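Local coordinates for protein hemolysin (Enterococcus faecalis, PDB 2R2Z) that is of uncertain function, a membrane protein with a zinc-binding transporter-associated domain, and may bind flavin adenine dinucleotide, at residues V20-I26 against V42-Y48. Sequence-based numbering, arbitrary orientation.
Sequences VQGRMLI and VDTMAGY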
# COMPACT_ATOMS: atom_id res chain seq x y z
N VAL A 20 0.53 1.68 6.26
CA VAL A 20 1.84 1.88 5.64
C VAL A 20 1.87 3.24 4.98
O VAL A 20 0.96 3.58 4.21
CB VAL A 20 2.11 0.76 4.61
CG1 VAL A 20 3.34 1.08 3.73
CG2 VAL A 20 2.27 -0.57 5.35
N GLN A 21 2.88 4.04 5.29
CA GLN A 21 3.04 5.33 4.64
C GLN A 21 3.36 5.13 3.16
O GLN A 21 4.16 4.26 2.79
CB GLN A 21 4.14 6.14 5.34
CG GLN A 21 3.85 6.36 6.85
CD GLN A 21 2.62 7.23 7.07
OE1 GLN A 21 2.51 8.30 6.47
NE2 GLN A 21 1.70 6.78 7.92
N GLY A 22 2.75 5.95 2.31
CA GLY A 22 2.97 5.91 0.87
C GLY A 22 4.44 6.01 0.48
O GLY A 22 4.87 5.44 -0.53
N ARG A 23 5.22 6.76 1.27
CA ARG A 23 6.63 6.93 0.96
C ARG A 23 7.51 5.70 1.22
O ARG A 23 8.67 5.69 0.81
CB ARG A 23 7.22 8.11 1.75
CG ARG A 23 7.17 7.92 3.26
CD ARG A 23 8.03 8.95 4.01
NE ARG A 23 7.73 10.33 3.64
CZ ARG A 23 6.76 11.07 4.14
NH1 ARG A 23 5.93 10.56 5.05
NH2 ARG A 23 6.60 12.32 3.72
N MSE A 24 6.97 4.69 1.90
CA MSE A 24 7.75 3.48 2.16
C MSE A 24 8.16 2.87 0.83
O MSE A 24 7.35 2.72 -0.08
CB MSE A 24 6.94 2.49 2.98
CG MSE A 24 7.77 1.31 3.44
SE MSE A 24 6.75 0.10 4.60
CE MSE A 24 8.25 -0.82 5.46
N LEU A 25 9.43 2.51 0.72
CA LEU A 25 9.89 1.86 -0.50
C LEU A 25 9.32 0.46 -0.63
O LEU A 25 9.18 -0.25 0.37
CB LEU A 25 11.42 1.78 -0.50
CG LEU A 25 12.12 3.13 -0.51
CD1 LEU A 25 13.61 2.89 -0.37
CD2 LEU A 25 11.84 3.90 -1.78
N ILE A 26 9.00 0.04 -1.85
CA ILE A 26 8.57 -1.33 -2.11
C ILE A 26 9.60 -2.31 -1.53
O ILE A 26 9.24 -3.30 -0.89
CB ILE A 26 8.37 -1.59 -3.62
CG1 ILE A 26 7.28 -0.70 -4.19
CG2 ILE A 26 8.06 -3.07 -3.88
CD1 ILE A 26 7.28 -0.64 -5.72
N VAL A 42 9.01 2.07 -10.51
CA VAL A 42 8.20 2.59 -9.40
C VAL A 42 8.92 2.14 -8.15
O VAL A 42 9.29 0.98 -8.03
CB VAL A 42 6.78 2.02 -9.44
CG1 VAL A 42 5.99 2.48 -8.24
CG2 VAL A 42 6.06 2.42 -10.74
N ASP A 43 9.12 3.07 -7.21
CA ASP A 43 9.91 2.74 -6.03
C ASP A 43 9.14 2.72 -4.71
O ASP A 43 9.60 2.06 -3.79
CB ASP A 43 11.11 3.69 -5.94
CG ASP A 43 12.08 3.49 -7.09
OD1 ASP A 43 12.44 2.32 -7.38
OD2 ASP A 43 12.49 4.49 -7.69
N THR A 44 8.01 3.42 -4.64
CA THR A 44 7.30 3.54 -3.37
C THR A 44 5.97 2.80 -3.37
O THR A 44 5.43 2.48 -4.44
CB THR A 44 7.01 5.02 -3.01
OG1 THR A 44 6.03 5.53 -3.92
CG2 THR A 44 8.28 5.87 -3.08
N MSE A 45 5.46 2.55 -2.17
CA MSE A 45 4.17 1.89 -2.02
C MSE A 45 3.02 2.73 -2.53
O MSE A 45 2.06 2.18 -3.07
CB MSE A 45 3.93 1.44 -0.58
CG MSE A 45 4.88 0.31 -0.15
SE MSE A 45 4.70 -1.31 -1.24
CE MSE A 45 2.87 -1.78 -0.77
N ALA A 46 3.11 4.05 -2.41
CA ALA A 46 2.11 4.92 -3.03
C ALA A 46 2.07 4.73 -4.55
O ALA A 46 1.00 4.59 -5.16
CB ALA A 46 2.37 6.39 -2.71
N GLY A 47 3.24 4.75 -5.18
CA GLY A 47 3.34 4.57 -6.62
C GLY A 47 2.84 3.19 -7.00
O GLY A 47 2.16 3.03 -8.01
N TYR A 48 3.18 2.18 -6.20
CA TYR A 48 2.76 0.82 -6.46
C TYR A 48 1.23 0.72 -6.52
O TYR A 48 0.66 0.21 -7.50
CB TYR A 48 3.31 -0.11 -5.37
CG TYR A 48 2.97 -1.56 -5.59
CD1 TYR A 48 3.85 -2.41 -6.28
CD2 TYR A 48 1.76 -2.09 -5.13
CE1 TYR A 48 3.51 -3.74 -6.50
CE2 TYR A 48 1.42 -3.41 -5.37
CZ TYR A 48 2.29 -4.23 -6.04
OH TYR A 48 1.91 -5.54 -6.23
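L25 and T44 face each other as the non-hydrogen-bonded pair of a single antiparallel beta bridge, with I26 N giving to D43 O at 2.9 Å on one flank and M45 N to M24 O at 2.8 Å on the other. In this CorC/HlyC-type transporter-associated domain the bridge ties the turn leaving strand 17-21 to the start of helix 45-53, and both bridged residues are N-caps: L25 stands just before helix 26-33, T44 just before helix 45-53. Further back, in the type I turn from Q21 to M24, G22 O takes A46 N at 2.9 Å. Two first-turn N-H groups of the helix are thus held by carbonyls of the turn. A third is served from within: T44 sets its hydroxyl between its own backbone N and carbonyl carbon (chi1 69°), where OG1 accepts from G47 N at 3.2 Å. A46 CB packs beside the bare backbone of G22, 3.7 Å from its CA. L25, though its CB bond leads away from the other segment, brings CD2 back against D43 O, with D43 CB and T44 CG2 a little farther off.

On the inner side, M45 turns its chain at chi2 (-60°), which brings SE alongside I26, 4.0 Å from CG1; its CG lies near V20 and M24, and F29 and L85 also touch this side chain, joining helix 26-33 and the sheet to it. I26 also reaches the other segment through CD1. That methyl sits by the carbonyl oxygens of V42 and T44, 3.5 Å from V42 O, touches V42 CG1, and meets the Y48 ring obliquely, 3.9 Å from CD1 of the tyrosine.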